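Local coordinates for ATP phosphoribosyltransferase regulatory subunit (Bacillus halodurans, PDB 3OD1), which is probably required, as partner of the HisG subunit, for the first step of histidine biosynthesis and may allow its feedback regulation by histidine, at residues Q33-E37 with A151-A156; Y170-L174 with A233-T239; E11-G15 with R114-N118. All coordinates share one frame; numbering follows the deposited sequence.

Contact 1. Residues Q33-E37 with A151-A156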
# COMPACT_ATOMS: atom_id res chain seq x y z
N GLN B 33 5.74 -3.67 -13.04
CA GLN B 33 5.70 -3.70 -14.50
C GLN B 33 4.45 -3.00 -15.04
O GLN B 33 4.52 -2.21 -15.99
CB GLN B 33 5.78 -5.14 -15.01
CG GLN B 33 7.15 -5.78 -14.73
CD GLN B 33 8.27 -5.05 -15.46
OE1 GLN B 33 8.10 -4.63 -16.61
NE2 GLN B 33 9.41 -4.88 -14.80
N MSE B 34 3.30 -3.26 -14.42
CA MSE B 34 2.08 -2.61 -14.86
C MSE B 34 2.08 -1.11 -14.62
O MSE B 34 1.66 -0.34 -15.48
CB MSE B 34 0.84 -3.27 -14.24
CG MSE B 34 0.69 -4.74 -14.63
SE MSE B 34 -1.02 -5.47 -14.10
CE MSE B 34 -2.17 -4.38 -15.25
N THR B 35 2.55 -0.69 -13.44
CA THR B 35 2.55 0.72 -13.10
C THR B 35 3.54 1.50 -13.97
O THR B 35 3.31 2.66 -14.29
CB THR B 35 2.85 0.95 -11.60
OG1 THR B 35 4.04 0.26 -11.23
CG2 THR B 35 1.69 0.44 -10.74
N GLU B 36 4.62 0.84 -14.38
CA GLU B 36 5.56 1.45 -15.31
C GLU B 36 4.93 1.73 -16.68
O GLU B 36 5.15 2.78 -17.26
CB GLU B 36 6.79 0.57 -15.50
CG GLU B 36 8.05 1.15 -14.89
CD GLU B 36 9.21 0.17 -14.91
OE1 GLU B 36 9.66 -0.21 -16.01
OE2 GLU B 36 9.67 -0.22 -13.81
N GLU B 37 4.18 0.76 -17.20
CA GLU B 37 3.48 0.95 -18.48
C GLU B 37 2.45 2.07 -18.34
O GLU B 37 2.37 2.98 -19.17
CB GLU B 37 2.77 -0.33 -18.93
CG GLU B 37 2.14 -0.24 -20.33
CD GLU B 37 3.18 -0.11 -21.43
OE1 GLU B 37 4.34 -0.46 -21.16
OE2 GLU B 37 2.85 0.32 -22.56
N ALA B 151 -1.57 -3.73 -22.87
CA ALA B 151 -0.13 -3.50 -22.87
C ALA B 151 0.45 -3.74 -21.47
O ALA B 151 1.57 -4.25 -21.32
CB ALA B 151 0.19 -2.11 -23.37
N ALA B 152 -0.32 -3.38 -20.45
CA ALA B 152 0.14 -3.58 -19.07
C ALA B 152 0.14 -5.07 -18.71
O ALA B 152 1.08 -5.56 -18.09
CB ALA B 152 -0.74 -2.79 -18.09
N LEU B 153 -0.91 -5.78 -19.09
CA LEU B 153 -0.98 -7.22 -18.86
C LEU B 153 0.19 -7.93 -19.53
O LEU B 153 0.82 -8.78 -18.91
CB LEU B 153 -2.31 -7.78 -19.37
CG LEU B 153 -3.49 -7.38 -18.49
CD1 LEU B 153 -4.79 -7.89 -19.07
CD2 LEU B 153 -3.27 -7.91 -17.08
N LYS B 154 0.48 -7.56 -20.77
CA LYS B 154 1.63 -8.08 -21.50
C LYS B 154 2.95 -7.81 -20.80
O LYS B 154 3.80 -8.69 -20.69
CB LYS B 154 1.69 -7.48 -22.91
CG LYS B 154 0.69 -8.07 -23.87
CD LYS B 154 1.28 -8.22 -25.26
CE LYS B 154 1.12 -6.96 -26.08
NZ LYS B 154 1.45 -7.22 -27.52
N ARG B 155 3.14 -6.58 -20.33
CA ARG B 155 4.39 -6.22 -19.69
C ARG B 155 4.57 -6.99 -18.37
O ARG B 155 5.70 -7.19 -17.90
CB ARG B 155 4.46 -4.71 -19.45
CG ARG B 155 5.87 -4.15 -19.38
CD ARG B 155 5.87 -2.86 -18.58
NE ARG B 155 7.20 -2.30 -18.37
CZ ARG B 155 7.68 -1.24 -19.03
NH1 ARG B 155 6.92 -0.63 -19.94
NH2 ARG B 155 8.90 -0.80 -18.77
N ALA B 156 3.46 -7.41 -17.77
CA ALA B 156 3.52 -8.20 -16.55
C ALA B 156 3.80 -9.68 -16.84
O ALA B 156 4.06 -10.44 -15.92
CB ALA B 156 2.21 -8.06 -15.77

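Contact 2. Residues Y170-L174 with A233-T239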
# COMPACT_ATOMS: atom_id res chain seq x y z
N TYR B 170 -26.30 -1.52 -26.29
CA TYR B 170 -26.86 -2.53 -27.17
C TYR B 170 -27.89 -3.40 -26.43
O TYR B 170 -29.03 -3.55 -26.88
CB TYR B 170 -25.78 -3.39 -27.81
CG TYR B 170 -26.37 -4.40 -28.77
CD1 TYR B 170 -26.64 -4.05 -30.09
CD2 TYR B 170 -26.70 -5.68 -28.35
CE1 TYR B 170 -27.20 -4.96 -30.97
CE2 TYR B 170 -27.27 -6.61 -29.23
CZ TYR B 170 -27.51 -6.23 -30.54
OH TYR B 170 -28.07 -7.12 -31.43
N VAL B 171 -27.48 -3.96 -25.30
CA VAL B 171 -28.35 -4.80 -24.48
C VAL B 171 -29.65 -4.06 -24.13
O VAL B 171 -30.74 -4.57 -24.38
CB VAL B 171 -27.66 -5.25 -23.17
CG1 VAL B 171 -28.63 -6.00 -22.27
CG2 VAL B 171 -26.45 -6.11 -23.48
N ASN B 172 -29.53 -2.87 -23.56
CA ASN B 172 -30.72 -2.12 -23.16
C ASN B 172 -31.66 -1.80 -24.33
O ASN B 172 -32.88 -1.96 -24.22
CB ASN B 172 -30.35 -0.85 -22.38
CG ASN B 172 -29.72 -1.16 -21.03
OD1 ASN B 172 -29.59 -2.32 -20.64
ND2 ASN B 172 -29.34 -0.12 -20.30
N ALA B 173 -31.10 -1.37 -25.46
CA ALA B 173 -31.93 -1.05 -26.63
C ALA B 173 -32.72 -2.26 -27.11
O ALA B 173 -33.92 -2.15 -27.40
CB ALA B 173 -31.09 -0.48 -27.77
N LEU B 174 -32.06 -3.40 -27.19
CA LEU B 174 -32.71 -4.62 -27.65
C LEU B 174 -33.79 -5.09 -26.69
O LEU B 174 -34.92 -5.34 -27.09
CB LEU B 174 -31.69 -5.74 -27.87
CG LEU B 174 -32.28 -7.09 -28.30
CD1 LEU B 174 -33.11 -6.96 -29.60
CD2 LEU B 174 -31.19 -8.15 -28.44
N ALA B 233 -25.15 -8.83 -34.93
CA ALA B 233 -25.88 -8.05 -33.93
C ALA B 233 -26.78 -7.02 -34.60
O ALA B 233 -27.84 -6.66 -34.07
CB ALA B 233 -24.90 -7.38 -32.95
N ARG B 234 -26.37 -6.55 -35.77
CA ARG B 234 -27.13 -5.53 -36.49
C ARG B 234 -28.56 -5.97 -36.85
O ARG B 234 -29.48 -5.16 -36.89
CB ARG B 234 -26.39 -5.07 -37.75
CG ARG B 234 -25.12 -4.28 -37.47
CD ARG B 234 -24.53 -3.69 -38.73
NE ARG B 234 -23.08 -3.84 -38.76
CZ ARG B 234 -22.22 -3.00 -38.19
NH1 ARG B 234 -20.91 -3.24 -38.27
NH2 ARG B 234 -22.65 -1.94 -37.53
N GLY B 235 -28.74 -7.27 -37.07
CA GLY B 235 -30.03 -7.80 -37.48
C GLY B 235 -31.08 -7.88 -36.39
O GLY B 235 -32.28 -8.03 -36.67
N LEU B 236 -30.64 -7.77 -35.13
CA LEU B 236 -31.54 -7.97 -33.99
C LEU B 236 -32.24 -6.70 -33.52
O LEU B 236 -33.21 -6.77 -32.78
CB LEU B 236 -30.79 -8.59 -32.82
CG LEU B 236 -30.30 -10.01 -33.05
CD1 LEU B 236 -29.71 -10.56 -31.78
CD2 LEU B 236 -31.46 -10.87 -33.54
N ILE B 237 -31.73 -5.55 -33.94
CA ILE B 237 -32.23 -4.27 -33.46
C ILE B 237 -31.80 -3.16 -34.41
O ILE B 237 -30.64 -3.09 -34.82
CB ILE B 237 -31.70 -3.97 -32.03
CG1 ILE B 237 -32.17 -2.60 -31.52
CG2 ILE B 237 -30.19 -4.06 -31.99
CD1 ILE B 237 -33.64 -2.53 -31.18
N GLN B 238 -32.75 -2.30 -34.78
CA GLN B 238 -32.47 -1.23 -35.73
C GLN B 238 -32.90 0.14 -35.23
O GLN B 238 -32.97 1.10 -35.99
CB GLN B 238 -33.14 -1.53 -37.08
CG GLN B 238 -32.27 -2.34 -38.03
CD GLN B 238 -31.06 -1.57 -38.52
OE1 GLN B 238 -30.09 -1.38 -37.78
NE2 GLN B 238 -31.11 -1.12 -39.77
N THR B 239 -33.19 0.24 -33.93
CA THR B 239 -33.50 1.53 -33.34
C THR B 239 -32.27 2.42 -33.39
O THR B 239 -31.16 1.94 -33.61
CB THR B 239 -33.98 1.39 -31.88
OG1 THR B 239 -32.97 0.75 -31.09
CG2 THR B 239 -35.27 0.57 -31.81

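Contact 3. Residues E11-G15 with R114-N118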
# COMPACT_ATOMS: atom_id res chain seq x y z
N GLU B 11 -4.94 -15.86 15.87
CA GLU B 11 -6.14 -15.66 15.05
C GLU B 11 -6.16 -14.30 14.36
O GLU B 11 -5.82 -13.29 14.96
CB GLU B 11 -7.40 -15.87 15.89
CG GLU B 11 -7.43 -17.23 16.59
CD GLU B 11 -8.80 -17.62 17.14
OE1 GLU B 11 -9.55 -18.31 16.41
OE2 GLU B 11 -9.12 -17.25 18.29
N LYS B 12 -6.53 -14.29 13.07
CA LYS B 12 -6.72 -13.05 12.31
C LYS B 12 -8.21 -12.87 12.11
O LYS B 12 -8.94 -13.85 11.97
CB LYS B 12 -6.05 -13.13 10.92
CG LYS B 12 -4.52 -13.18 10.93
CD LYS B 12 -3.93 -13.05 9.52
CE LYS B 12 -4.12 -14.32 8.68
NZ LYS B 12 -3.53 -15.53 9.34
N PRO B 13 -8.68 -11.61 12.06
CA PRO B 13 -10.08 -11.36 11.71
C PRO B 13 -10.46 -12.07 10.41
O PRO B 13 -9.66 -12.17 9.47
CB PRO B 13 -10.13 -9.84 11.51
CG PRO B 13 -9.02 -9.30 12.36
CD PRO B 13 -7.93 -10.36 12.33
N PHE B 14 -11.70 -12.55 10.36
CA PHE B 14 -12.18 -13.34 9.23
C PHE B 14 -11.97 -12.64 7.89
O PHE B 14 -12.27 -11.44 7.74
CB PHE B 14 -13.66 -13.68 9.43
CG PHE B 14 -14.18 -14.71 8.48
CD1 PHE B 14 -13.95 -16.07 8.72
CD2 PHE B 14 -14.88 -14.34 7.35
CE1 PHE B 14 -14.42 -17.03 7.84
CE2 PHE B 14 -15.35 -15.30 6.46
CZ PHE B 14 -15.12 -16.65 6.71
N GLY B 15 -11.44 -13.38 6.91
CA GLY B 15 -11.21 -12.85 5.59
C GLY B 15 -9.92 -12.06 5.40
O GLY B 15 -9.66 -11.56 4.30
N ARG B 114 -14.12 -5.81 1.18
CA ARG B 114 -15.45 -6.38 1.04
C ARG B 114 -15.95 -6.76 2.42
O ARG B 114 -15.16 -7.03 3.33
CB ARG B 114 -15.39 -7.63 0.16
CG ARG B 114 -14.93 -7.37 -1.25
CD ARG B 114 -16.02 -6.66 -2.01
NE ARG B 114 -15.61 -6.40 -3.39
CZ ARG B 114 -15.06 -5.27 -3.79
NH1 ARG B 114 -14.84 -4.30 -2.90
NH2 ARG B 114 -14.71 -5.10 -5.05
N ALA B 115 -17.27 -6.80 2.58
CA ALA B 115 -17.85 -7.22 3.85
C ALA B 115 -17.39 -8.64 4.15
O ALA B 115 -17.26 -9.46 3.24
CB ALA B 115 -19.38 -7.13 3.79
N GLN B 116 -17.12 -8.94 5.42
CA GLN B 116 -16.72 -10.29 5.81
C GLN B 116 -17.90 -11.26 5.66
O GLN B 116 -18.82 -11.26 6.48
CB GLN B 116 -16.19 -10.30 7.25
CG GLN B 116 -15.10 -9.27 7.49
CD GLN B 116 -14.75 -9.10 8.96
OE1 GLN B 116 -15.45 -8.40 9.70
NE2 GLN B 116 -13.65 -9.73 9.39
N GLN B 117 -17.87 -12.08 4.61
CA GLN B 117 -18.96 -13.01 4.35
C GLN B 117 -18.42 -14.43 4.23
O GLN B 117 -17.43 -14.67 3.53
CB GLN B 117 -19.73 -12.62 3.09
CG GLN B 117 -19.05 -12.97 1.78
CD GLN B 117 -19.72 -14.14 1.06
OE1 GLN B 117 -20.05 -15.16 1.68
NE2 GLN B 117 -19.93 -13.99 -0.25
N ASN B 118 -19.07 -15.37 4.91
CA ASN B 118 -18.60 -16.76 4.96
C ASN B 118 -18.31 -17.39 3.60
O ASN B 118 -17.48 -18.30 3.50
CB ASN B 118 -19.58 -17.63 5.74
CG ASN B 118 -19.34 -17.58 7.23
OD1 ASN B 118 -19.53 -16.54 7.86
ND2 ASN B 118 -18.91 -18.69 7.81

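Contact 1. Residues Q33-E37 with A151-A156
Arg-155 on helix 139-155 reaches across to three polar side chains of helix 21-40, and the charged pairs form a salt-bridge network. Its NH1 lies 2.9 Å from OE1 of Glu-37 and its NH2 2.9 Å from OE1 of Glu-36. The first carboxylate oxygen sits in the guanidinium plane, and NH1 approaches it almost in line with the C-O bond; the second carboxylate stands steeply to that plane (77°), while CB of Glu-36 lies over one guanidinium face. The bond to an uncharged partner runs from NE of Arg-155 to OE1 of Gln-33, 3.1 Å away at the guanidinium edge. Arg-155 can span the gap because its chain is straight from CG to NE. An alanine in its place would probably leave two neighbouring carboxylates without their shared counter-charge and the Gln-33 amide freer to turn. Glu-37 has a second partner, Trp-41, whose NE1 binds OE2.

Apolar packing takes over beside this network. Selenomethionine Met-34 bends at its last torsion (chi3 65°), bringing CE to 3.6 Å from CB of Ala-152, while its CG rests against CB of Ala-156. The small alanines permit a segment-axis approach of 8.1 Å at 141°, nearer antiparallel than perpendicular. Leu-323 of helix 320-327 covers the apolar side, touching both Met-34 and Leu-153, and helix 21-40 lies on strand 125-134 of the mixed sheet, where Leu-129 meets Met-34.

Contact 2. Residues Y170-L174 with A233-T239
The carbonyl oxygen of Ala-233 is gripped twice: it accepts the hydroxyl of Tyr-170, with OH 2.7 Å from O, and the backbone N of Leu-236 at 3.2 Å. The contact joins helix 168-179, which follows strand 162-167 of the class-II synthetase-like core, to the turn leaving helix 228-234. Within that turn the bond from Leu-236 N to Ala-233 O spans three residues, and the phenol supplies a further donor. The hydroxyl comes from the side of the C=O, at 116°, tilted 17° from the carbonyl plane, while the carbonyl oxygen lies at the ring edge.

Tyr-170 gets there with CG anti to its backbone N (chi1 -178°), which carries the ring off the helix toward the turn. Nearer the helix along the ring, CE1 of Tyr-170 comes to 3.3 Å from CG2 of Ile-237, the two side chains running antiparallel alongside each other. CB of Ala-233 packs on the hydroxyl end of the ring, as does CB of Leu-236. One helical turn after Tyr-170, Leu-174 brings CD1 to 3.2 Å from the carbonyl O of Leu-236, an oxygen that Arg-216 also binds, and to 4.1 Å from CB of Ile-237. Leu-246 of helix 240-258 touches both Tyr-170 and Ala-233, and Leu-220 of helix 211-220 touches Tyr-170 and Leu-174.

Thr-239 is the N-cap of helix 240-258, its OG1 bonded to the backbone N of Gly-242; that same OG1 lies 4.0 Å from CB of Ala-173.

Contact 3. Residues E11-G15 with R114-N118
The ring of Phe-14 turns an edge to the carbonyl of Gln-117, whose oxygen lies near the ring plane, 3.6 Å from CE2, where the partly positive rim hydrogens are directed. CA of Asn-118 comes obliquely to the same corner of the ring, 3.9 Å from CE2. Neither a ring stack nor a hydrogen bond accompanies these approaches, and Gln-117 O, buried here, has no hydrogen-bonding partner in the model. Gln-117 and Asn-118 are poorly ordered, and Phe-14 and Asn-118 touch a crystal neighbour, so crystal packing may influence where the ring lies.

The second flat group, the amide of Gln-116, gives the contact its one direct hydrogen bond. NE2 donates to the carbonyl oxygen of Phe-14 over 2.7 Å, with an N-H...O angle of 173°. The donor lies in the carbonyl plane on a lone pair, and the acceptor is only 5° out of the amide plane, so the Gln-116 amide is aligned with the Phe-14 carbonyl, which limits its rotation. Gln-116 makes this reach with an extended chain (chi2 170°). CB of Pro-13 lies beside the same nitrogen, at 4.1 Å from NE2.

Loop 11-15 precedes helix 21-40. The antiparallel neighbours 104-113 and 125-134 probably correspond to motif 2 of class-II synthetases, and 114-118 begins the loop between them, which in the enzymes borders the active site. Beyond the two segments, Gly-15 shares a backbone hydrogen bond with Ala-124, just before strand 125-134, and the second subunit packs alongside, its Glu-52 against Pro-13 and its Asp-73 against Gln-116.

How the contacts relate
The three contacts lie well apart and do not touch. Contact 1 and contact 3 are 31 Å apart between centres, on opposite sides of the chain's centre, yet their segments alternate along the sequence: helix 21-40 follows the loop of contact 3, and strand 125-134, which flanks contact 1, follows its other loop. Contact 2 comes later in the chain, 35 Å from contact 1 and 43 Å from contact 3 between centres; its nearest atoms are about 22 Å from either. No other chain of the assembly touches contacts 1 and 2, which are packing. Contact 3, with the second subunit beside it, involves the loop that in related synthetases borders the active site, though no ligand is identified here.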